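Local coordinates for cell division control protein Cdc48 (Mycobacterium smegmatis, PDB 5E7P) that probably binds and hydrolyses ATP, using two AAA-type nucleotide-binding modules, each of which holds ADP, at residues 300-305 and 342-347; 442-447 and 453-458; 701-706 and 716-721. All coordinates share one frame; numbering follows the deposited sequence.

Overall arrangement
All three contacts are partly buried and lie toward the outside of the chain, away from the ADP sites and from one another; the closest two, contacts 2 and 3, still leave about 29 Å between nearest atoms. No helix is shared. Contact 1 joins the beginnings of two helices beside the central sheet of the first AAA module, and contact 2 closes a short loop between two helices that follow the same sheet in sequence. Contact 3 brings together two helices of the second module's lid. Their chemistry differs accordingly: a valine pair with one salt bridge in contact 1, stacked guanidinium groups in contact 2, and methyl packing against a buried aspartate, paired outside the contact, in contact 3.

Contact 1: residues 300-305 and 342-347; sequences LQVDER and EPVATL
The carboxylate of Glu342 lies at the edge of the Arg305 guanidinium, nearly coplanar with it, the planes only 3° apart. A salt bridge joins Arg305 NH2 to Glu342 OE2 at 2.7 Å. Glu342 OE1 is 4.0 Å from the same Arg305 NH2, so a single oxygen does the pairing. One face of the guanidinium is covered near its rim by Val302 CA. Arg305 leaves its helix with CG anti to the backbone N (chi1 177°), and bends further along fold the chain back over that residue.

Beside the ion pair, Val302 CG2 packs at 3.5 Å on Val344 CB, and the two valines run past one another, pointing opposite ways. Short and branched, they offer a methyl surface without long chains in the way, in the first turns of helices 302-319 and 344-356, which lead into neighbouring parallel strands of the AAA sheet. Gln301 holds the N-cap of the first helix: its OE1 accepts Glu304 N at 3.2 Å, and its NE2 gives a nearly straight bond to Asp303 OD2. Leu306 also touches Val344. The result is a small apolar patch bordered by one salt bridge, which probably offsets the charge of buried Arg305, while exposed Glu342 is on the solvent side.

Contact 2: residues 442-447 and 453-458; sequences AARASS and VLRHAD
Arg444 reaches from helix 427-448 across to Val453, Arg455 and Asp458, bridging a helix-loop-helix turn that is consistent with the helical subdomain following a AAA core. Arg455, the N-cap residue of helix 456-462, also has a long, weak ion pair with Glu411. At CB the Arg444 chain turns with CG anti to the backbone N, which sends it off the helix toward the loop. CD then meets Arg455, with Arg444 CD lying 3.5 Å from Arg455 NH1.

A bend at chi3 follows, and NE lies above the Arg455 guanidinium, near its rim. The two guanidinium groups lie flat on each other, with centres 3.8 Å apart and planes at 2°. CZ is the middle of this stack: Arg455 NE sits over the centre of the Arg444 group. Long, flat-ended arginines suit such a layer, since their edges remain available for polar partners. NH2 points to Asp458, an ion pair whose exact geometry is doubtful because the atoms are modelled too close; the carboxylate probably offsets the positive charge, and the Val453 carbonyl takes up N-H groups. The other terminal nitrogen, Arg444 NH1, donates to Val453 O at 3.2 Å with an N-H...O angle of 141°, the oxygen standing 21° out of the guanidinium plane.

Contact 3: residues 701-706 and 716-721; sequences AMTAMR and AADVAK
Two helices of the AAA+ lid, 690-707 and 716-725, meet here through Thr703 and Ala704 on one and Asp718 and Lys721 on the other. The axes of the two short segments approach to 8.6 Å, and their directions differ by 122°, so the chain returns across its earlier helix at a steep slant. The backbones come nearest at Thr703 and Asp718, where the CA atoms are 5.7 Å apart.

Thr703 serves both neighbours with one methyl group. Its CG2 stands anti to the backbone N and faces the other helix, touching Lys721 CD at 3.8 Å and Asp718 OD1 at the same 3.8 Å. The hydroxyl is turned to a different task: Thr703 OG1 is hydrogen-bonded to the carbonyl oxygen of Glu699, one turn back in its own helix. A threonine suits the place because it gives an apolar branch to the interface while its polar branch is satisfied by the backbone. Lys721 comes in fully extended and crosses Thr703 at a slant, with CD the atom that touches.

Ala704 lies beside the carboxylate, its CB 3.3 Å from Asp718 OD2, and a small side chain leaves room for that group. Asp718 is buried: OD2 is hydrogen-bonded to Thr715 N at the start of helix 716-725, and its charge is probably offset by the salt bridge to Arg707. Met702 and Met705 of the first helix pack instead on strand 22-28 and helix 44-50, joining the lid to the N-terminal part of the chain.

No hydrogen bond crosses between 701-706 and 716-721. Methyl groups of Thr703 and Ala704 pack against the carboxylate, while Lys721 CD adds an apolar touch to Thr703; the chemistry therefore implies that the polar needs of Asp718 are met by the helix start and an arginine, rather than by the residues it touches here.

Contact 1: residues 300-305 and 342-347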
loop_
_atom_site.group_PDB
_atom_site.type_symbol
_atom_site.label_atom_id
_atom_site.label_comp_id
_atom_site.label_asym_id
_atom_site.label_seq_id
_atom_site.Cartn_x
_atom_site.Cartn_y
_atom_site.Cartn_z
ATOM N N LEU A 300 -6.066 -18.221 -15.394
ATOM C CA LEU A 300 -6.441 -19.225 -16.385
ATOM C C LEU A 300 -5.258 -20.112 -16.745
ATOM O O LEU A 300 -4.102 -19.717 -16.580
ATOM C CB LEU A 300 -6.970 -18.554 -17.655
ATOM C CG LEU A 300 -8.292 -17.798 -17.559
ATOM C CD1 LEU A 300 -8.616 -17.151 -18.893
ATOM C CD2 LEU A 300 -9.405 -18.735 -17.128
ATOM N N GLN A 301 -5.555 -21.313 -17.235
ATOM C CA GLN A 301 -4.522 -22.208 -17.734
ATOM C C GLN A 301 -3.792 -21.507 -18.875
ATOM O O GLN A 301 -4.413 -20.812 -19.680
ATOM C CB GLN A 301 -5.136 -23.535 -18.188
ATOM C CG GLN A 301 -4.129 -24.592 -18.623
ATOM C CD GLN A 301 -3.812 -24.524 -20.105
ATOM O OE1 GLN A 301 -4.522 -23.876 -20.873
ATOM N NE2 GLN A 301 -2.741 -25.194 -20.514
ATOM N N VAL A 302 -2.476 -21.689 -18.921
ATOM C CA VAL A 302 -1.579 -20.939 -19.805
ATOM C C VAL A 302 -2.054 -20.765 -21.259
ATOM O O VAL A 302 -1.872 -19.699 -21.847
ATOM C CB VAL A 302 -0.148 -21.543 -19.772
ATOM C CG1 VAL A 302 -0.132 -22.946 -20.364
ATOM C CG2 VAL A 302 0.828 -20.653 -20.496
ATOM N N ASP A 303 -2.673 -21.797 -21.826
ATOM C CA ASP A 303 -3.128 -21.750 -23.213
ATOM C C ASP A 303 -4.472 -21.036 -23.349
ATOM O O ASP A 303 -4.734 -20.375 -24.352
ATOM C CB ASP A 303 -3.212 -23.164 -23.798
ATOM C CG ASP A 303 -1.868 -23.876 -23.800
ATOM O OD1 ASP A 303 -0.865 -23.260 -24.215
ATOM O OD2 ASP A 303 -1.811 -25.049 -23.374
ATOM N N GLU A 304 -5.320 -21.174 -22.335
ATOM C CA GLU A 304 -6.594 -20.466 -22.302
ATOM C C GLU A 304 -6.352 -18.991 -22.020
ATOM O O GLU A 304 -7.151 -18.133 -22.393
ATOM C CB GLU A 304 -7.513 -21.064 -21.237
ATOM C CG GLU A 304 -8.554 -22.023 -21.788
ATOM C CD GLU A 304 -9.611 -21.318 -22.618
ATOM O OE1 GLU A 304 -9.997 -21.857 -23.679
ATOM O OE2 GLU A 304 -10.060 -20.226 -22.204
ATOM N N ARG A 305 -5.238 -18.708 -21.355
ATOM C CA ARG A 305 -4.846 -17.342 -21.045
ATOM C C ARG A 305 -4.513 -16.586 -22.327
ATOM O O ARG A 305 -4.940 -15.447 -22.519
ATOM C CB ARG A 305 -3.649 -17.343 -20.089
ATOM C CG ARG A 305 -3.117 -15.967 -19.748
ATOM C CD ARG A 305 -2.625 -15.897 -18.310
ATOM N NE ARG A 305 -1.305 -16.482 -18.106
ATOM C CZ ARG A 305 -1.079 -17.591 -17.411
ATOM N NH1 ARG A 305 -2.087 -18.250 -16.854
ATOM N NH2 ARG A 305 0.158 -18.043 -17.273
ATOM N N GLU A 342 7.039 -16.388 -17.967
ATOM C CA GLU A 342 6.671 -17.576 -18.731
ATOM C C GLU A 342 6.751 -17.298 -20.232
ATOM O O GLU A 342 6.614 -16.150 -20.658
ATOM C CB GLU A 342 5.256 -18.025 -18.357
ATOM C CG GLU A 342 5.117 -18.555 -16.940
ATOM C CD GLU A 342 3.671 -18.824 -16.563
ATOM O OE1 GLU A 342 3.402 -19.852 -15.911
ATOM O OE2 GLU A 342 2.802 -18.002 -16.919
ATOM N N PRO A 343 6.981 -18.348 -21.037
ATOM C CA PRO A 343 7.054 -18.212 -22.498
ATOM C C PRO A 343 5.789 -17.608 -23.101
ATOM O O PRO A 343 5.860 -16.942 -24.132
ATOM C CB PRO A 343 7.212 -19.658 -22.974
ATOM C CG PRO A 343 7.861 -20.356 -21.834
ATOM C CD PRO A 343 7.296 -19.720 -20.597
ATOM N N VAL A 344 4.649 -17.841 -22.461
ATOM C CA VAL A 344 3.374 -17.325 -22.944
ATOM C C VAL A 344 3.336 -15.793 -22.945
ATOM O O VAL A 344 2.602 -15.185 -23.722
ATOM C CB VAL A 344 2.198 -17.876 -22.108
ATOM C CG1 VAL A 344 2.210 -17.287 -20.700
ATOM C CG2 VAL A 344 0.866 -17.604 -22.794
ATOM N N ALA A 345 4.143 -15.178 -22.088
ATOM C CA ALA A 345 4.167 -13.723 -21.976
ATOM C C ALA A 345 4.632 -13.085 -23.275
ATOM O O ALA A 345 4.172 -12.004 -23.641
ATOM C CB ALA A 345 5.056 -13.284 -20.814
ATOM N N THR A 346 5.542 -13.761 -23.970
ATOM C CA THR A 346 6.034 -13.273 -25.254
ATOM C C THR A 346 4.909 -13.172 -26.279
ATOM O O THR A 346 4.807 -12.180 -27.005
ATOM C CB THR A 346 7.166 -14.159 -25.807
ATOM O OG1 THR A 346 8.336 -13.993 -24.998
ATOM C CG2 THR A 346 7.499 -13.773 -27.245
ATOM N N LEU A 347 4.056 -14.190 -26.320
ATOM C CA LEU A 347 2.926 -14.202 -27.245
ATOM C C LEU A 347 1.830 -13.226 -26.824
ATOM O O LEU A 347 1.182 -12.602 -27.670
ATOM C CB LEU A 347 2.356 -15.615 -27.387
ATOM C CG LEU A 347 3.286 -16.627 -28.061
ATOM C CD1 LEU A 347 2.605 -17.973 -28.207
ATOM C CD2 LEU A 347 3.746 -16.113 -29.412
#

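Contact 2: residues 442-447 and 453-458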
loop_
_atom_site.group_PDB
_atom_site.type_symbol
_atom_site.label_atom_id
_atom_site.label_comp_id
_atom_site.label_asym_id
_atom_site.label_seq_id
_atom_site.Cartn_x
_atom_site.Cartn_y
_atom_site.Cartn_z
ATOM N N ALA A 442 -27.566 0.232 10.985
ATOM C CA ALA A 442 -28.610 -0.776 10.848
ATOM C C ALA A 442 -28.781 -1.576 12.136
ATOM O O ALA A 442 -29.874 -2.051 12.442
ATOM C CB ALA A 442 -28.304 -1.701 9.682
ATOM N N ALA A 443 -27.693 -1.726 12.885
ATOM C CA ALA A 443 -27.736 -2.433 14.160
ATOM C C ALA A 443 -28.414 -1.570 15.216
ATOM O O ALA A 443 -29.183 -2.068 16.039
ATOM C CB ALA A 443 -26.333 -2.818 14.606
ATOM N N ARG A 444 -28.126 -0.272 15.186
ATOM C CA ARG A 444 -28.755 0.673 16.098
ATOM C C ARG A 444 -30.232 0.810 15.753
ATOM O O ARG A 444 -31.066 1.050 16.625
ATOM C CB ARG A 444 -28.077 2.040 16.004
ATOM C CG ARG A 444 -28.484 3.013 17.102
ATOM C CD ARG A 444 -28.280 4.466 16.686
ATOM N NE ARG A 444 -27.191 4.627 15.725
ATOM C CZ ARG A 444 -27.362 5.015 14.465
ATOM N NH1 ARG A 444 -28.577 5.289 14.010
ATOM N NH2 ARG A 444 -26.317 5.133 13.659
ATOM N N ALA A 445 -30.543 0.653 14.470
ATOM C CA ALA A 445 -31.907 0.810 13.980
ATOM C C ALA A 445 -32.816 -0.335 14.412
ATOM O O ALA A 445 -33.949 -0.106 14.829
ATOM C CB ALA A 445 -31.913 0.947 12.468
ATOM N N SER A 446 -32.317 -1.564 14.305
ATOM C CA SER A 446 -33.107 -2.746 14.646
ATOM C C SER A 446 -33.555 -2.753 16.104
ATOM O O SER A 446 -34.647 -3.221 16.424
ATOM C CB SER A 446 -32.334 -4.027 14.325
ATOM O OG SER A 446 -32.364 -4.307 12.936
ATOM N N SER A 447 -32.706 -2.231 16.984
ATOM C CA SER A 447 -33.033 -2.156 18.403
ATOM C C SER A 447 -34.042 -1.044 18.677
ATOM O O SER A 447 -34.944 -1.198 19.500
ATOM C CB SER A 447 -31.767 -1.934 19.236
ATOM O OG SER A 447 -31.176 -0.680 18.942
ATOM N N VAL A 453 -30.151 5.651 10.210
ATOM C CA VAL A 453 -29.599 6.933 9.787
ATOM C C VAL A 453 -28.175 7.125 10.315
ATOM O O VAL A 453 -27.941 7.138 11.525
ATOM C CB VAL A 453 -30.511 8.111 10.201
ATOM C CG1 VAL A 453 -30.942 7.982 11.660
ATOM C CG2 VAL A 453 -29.819 9.439 9.942
ATOM N N LEU A 454 -27.226 7.262 9.393
ATOM C CA LEU A 454 -25.810 7.347 9.742
ATOM C C LEU A 454 -25.459 8.570 10.585
ATOM O O LEU A 454 -25.836 9.694 10.260
ATOM C CB LEU A 454 -24.943 7.332 8.480
ATOM C CG LEU A 454 -24.214 6.029 8.157
ATOM C CD1 LEU A 454 -25.200 4.958 7.718
ATOM C CD2 LEU A 454 -23.147 6.256 7.096
ATOM N N ARG A 455 -24.726 8.336 11.667
ATOM C CA ARG A 455 -24.227 9.420 12.502
ATOM C C ARG A 455 -22.709 9.332 12.615
ATOM O O ARG A 455 -22.101 8.381 12.126
ATOM C CB ARG A 455 -24.880 9.380 13.883
ATOM C CG ARG A 455 -24.762 8.041 14.585
ATOM C CD ARG A 455 -25.614 8.003 15.843
ATOM N NE ARG A 455 -27.021 8.274 15.555
ATOM C CZ ARG A 455 -27.999 8.169 16.448
ATOM N NH1 ARG A 455 -27.727 7.791 17.691
ATOM N NH2 ARG A 455 -29.250 8.436 16.097
ATOM N N HIS A 456 -22.102 10.328 13.254
ATOM C CA HIS A 456 -20.650 10.385 13.392
ATOM C C HIS A 456 -20.104 9.202 14.183
ATOM O O HIS A 456 -18.998 8.727 13.920
ATOM C CB HIS A 456 -20.225 11.689 14.063
ATOM C CG HIS A 456 -18.759 11.767 14.349
ATOM N ND1 HIS A 456 -17.819 11.986 13.366
ATOM C CD2 HIS A 456 -18.070 11.642 15.509
ATOM C CE1 HIS A 456 -16.614 12.000 13.906
ATOM N NE2 HIS A 456 -16.738 11.793 15.205
ATOM N N ALA A 457 -20.886 8.734 15.150
ATOM C CA ALA A 457 -20.491 7.608 15.988
ATOM C C ALA A 457 -20.206 6.358 15.160
ATOM O O ALA A 457 -19.283 5.601 15.462
ATOM C CB ALA A 457 -21.566 7.324 17.026
ATOM N N ASP A 458 -20.997 6.154 14.112
ATOM C CA ASP A 458 -20.868 4.976 13.259
ATOM C C ASP A 458 -19.563 4.976 12.474
ATOM O O ASP A 458 -18.878 3.957 12.393
ATOM C CB ASP A 458 -22.048 4.892 12.293
ATOM C CG ASP A 458 -23.381 4.926 13.006
ATOM O OD1 ASP A 458 -23.479 4.360 14.116
ATOM O OD2 ASP A 458 -24.332 5.523 12.459
#

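Contact 3: residues 701-706 and 716-721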
loop_
_atom_site.group_PDB
_atom_site.type_symbol
_atom_site.label_atom_id
_atom_site.label_comp_id
_atom_site.label_asym_id
_atom_site.label_seq_id
_atom_site.Cartn_x
_atom_site.Cartn_y
_atom_site.Cartn_z
ATOM N N ALA A 701 9.591 -5.466 27.013
ATOM C CA ALA A 701 8.207 -5.905 27.127
ATOM C C ALA A 701 8.118 -7.425 27.082
ATOM O O ALA A 701 7.368 -8.032 27.843
ATOM C CB ALA A 701 7.359 -5.283 26.026
ATOM N N MET A 702 8.896 -8.033 26.191
ATOM C CA MET A 702 8.916 -9.486 26.053
ATOM C C MET A 702 9.512 -10.151 27.292
ATOM O O MET A 702 9.035 -11.196 27.740
ATOM C CB MET A 702 9.688 -9.900 24.797
ATOM C CG MET A 702 9.839 -11.407 24.625
ATOM S SD MET A 702 8.268 -12.274 24.428
ATOM C CE MET A 702 8.029 -12.183 22.656
ATOM N N THR A 703 10.552 -9.536 27.846
ATOM C CA THR A 703 11.170 -10.029 29.071
ATOM C C THR A 703 10.159 -10.033 30.218
ATOM O O THR A 703 10.135 -10.951 31.037
ATOM C CB THR A 703 12.407 -9.183 29.460
ATOM O OG1 THR A 703 13.431 -9.342 28.470
ATOM C CG2 THR A 703 12.957 -9.616 30.808
ATOM N N ALA A 704 9.311 -9.010 30.255
ATOM C CA ALA A 704 8.300 -8.890 31.300
ATOM C C ALA A 704 7.152 -9.879 31.109
ATOM O O ALA A 704 6.659 -10.460 32.076
ATOM C CB ALA A 704 7.771 -7.472 31.359
ATOM N N MET A 705 6.728 -10.064 29.863
ATOM C CA MET A 705 5.640 -10.989 29.554
ATOM C C MET A 705 6.024 -12.429 29.886
ATOM O O MET A 705 5.217 -13.186 30.427
ATOM C CB MET A 705 5.232 -10.880 28.081
ATOM C CG MET A 705 4.630 -9.537 27.689
ATOM S SD MET A 705 2.982 -9.266 28.365
ATOM C CE MET A 705 2.013 -10.424 27.403
ATOM N N ARG A 706 7.260 -12.802 29.564
ATOM C CA ARG A 706 7.741 -14.153 29.844
ATOM C C ARG A 706 7.964 -14.375 31.340
ATOM O O ARG A 706 7.711 -15.465 31.857
ATOM C CB ARG A 706 9.033 -14.450 29.076
ATOM C CG ARG A 706 8.886 -14.478 27.563
ATOM C CD ARG A 706 10.072 -15.181 26.924
ATOM N NE ARG A 706 10.132 -14.989 25.476
ATOM C CZ ARG A 706 9.364 -15.631 24.602
ATOM N NH1 ARG A 706 9.497 -15.395 23.305
ATOM N NH2 ARG A 706 8.460 -16.507 25.023
ATOM N N ALA A 716 12.428 -2.405 36.210
ATOM C CA ALA A 716 13.782 -1.941 35.938
ATOM C C ALA A 716 14.708 -3.117 35.642
ATOM O O ALA A 716 15.642 -3.003 34.849
ATOM C CB ALA A 716 14.310 -1.128 37.110
ATOM N N ALA A 717 14.439 -4.249 36.286
ATOM C CA ALA A 717 15.220 -5.460 36.066
ATOM C C ALA A 717 14.971 -6.014 34.669
ATOM O O ALA A 717 15.878 -6.547 34.031
ATOM C CB ALA A 717 14.890 -6.506 37.124
ATOM N N ASP A 718 13.731 -5.890 34.202
ATOM C CA ASP A 718 13.369 -6.322 32.857
ATOM C C ASP A 718 14.176 -5.553 31.817
ATOM O O ASP A 718 14.675 -6.128 30.850
ATOM C CB ASP A 718 11.873 -6.118 32.608
ATOM C CG ASP A 718 11.008 -6.973 33.514
ATOM O OD1 ASP A 718 11.478 -8.049 33.946
ATOM O OD2 ASP A 718 9.858 -6.571 33.794
ATOM N N VAL A 719 14.302 -4.248 32.030
ATOM C CA VAL A 719 15.073 -3.399 31.133
ATOM C C VAL A 719 16.559 -3.733 31.233
ATOM O O VAL A 719 17.259 -3.801 30.223
ATOM C CB VAL A 719 14.847 -1.907 31.440
ATOM C CG1 VAL A 719 15.701 -1.040 30.533
ATOM C CG2 VAL A 719 13.374 -1.554 31.289
ATOM N N ALA A 720 17.028 -3.957 32.457
ATOM C CA ALA A 720 18.425 -4.299 32.699
ATOM C C ALA A 720 18.817 -5.592 31.991
ATOM O O ALA A 720 19.913 -5.701 31.437
ATOM C CB ALA A 720 18.691 -4.408 34.192
ATOM N N LYS A 721 17.918 -6.571 32.012
ATOM C CA LYS A 721 18.152 -7.834 31.321
ATOM C C LYS A 721 18.102 -7.644 29.808
ATOM O O LYS A 721 18.916 -8.204 29.076
ATOM C CB LYS A 721 17.129 -8.885 31.751
ATOM C CG LYS A 721 17.326 -10.236 31.084
ATOM C CD LYS A 721 16.299 -11.247 31.561
ATOM C CE LYS A 721 16.515 -12.601 30.898
ATOM N NZ LYS A 721 15.520 -13.615 31.350
#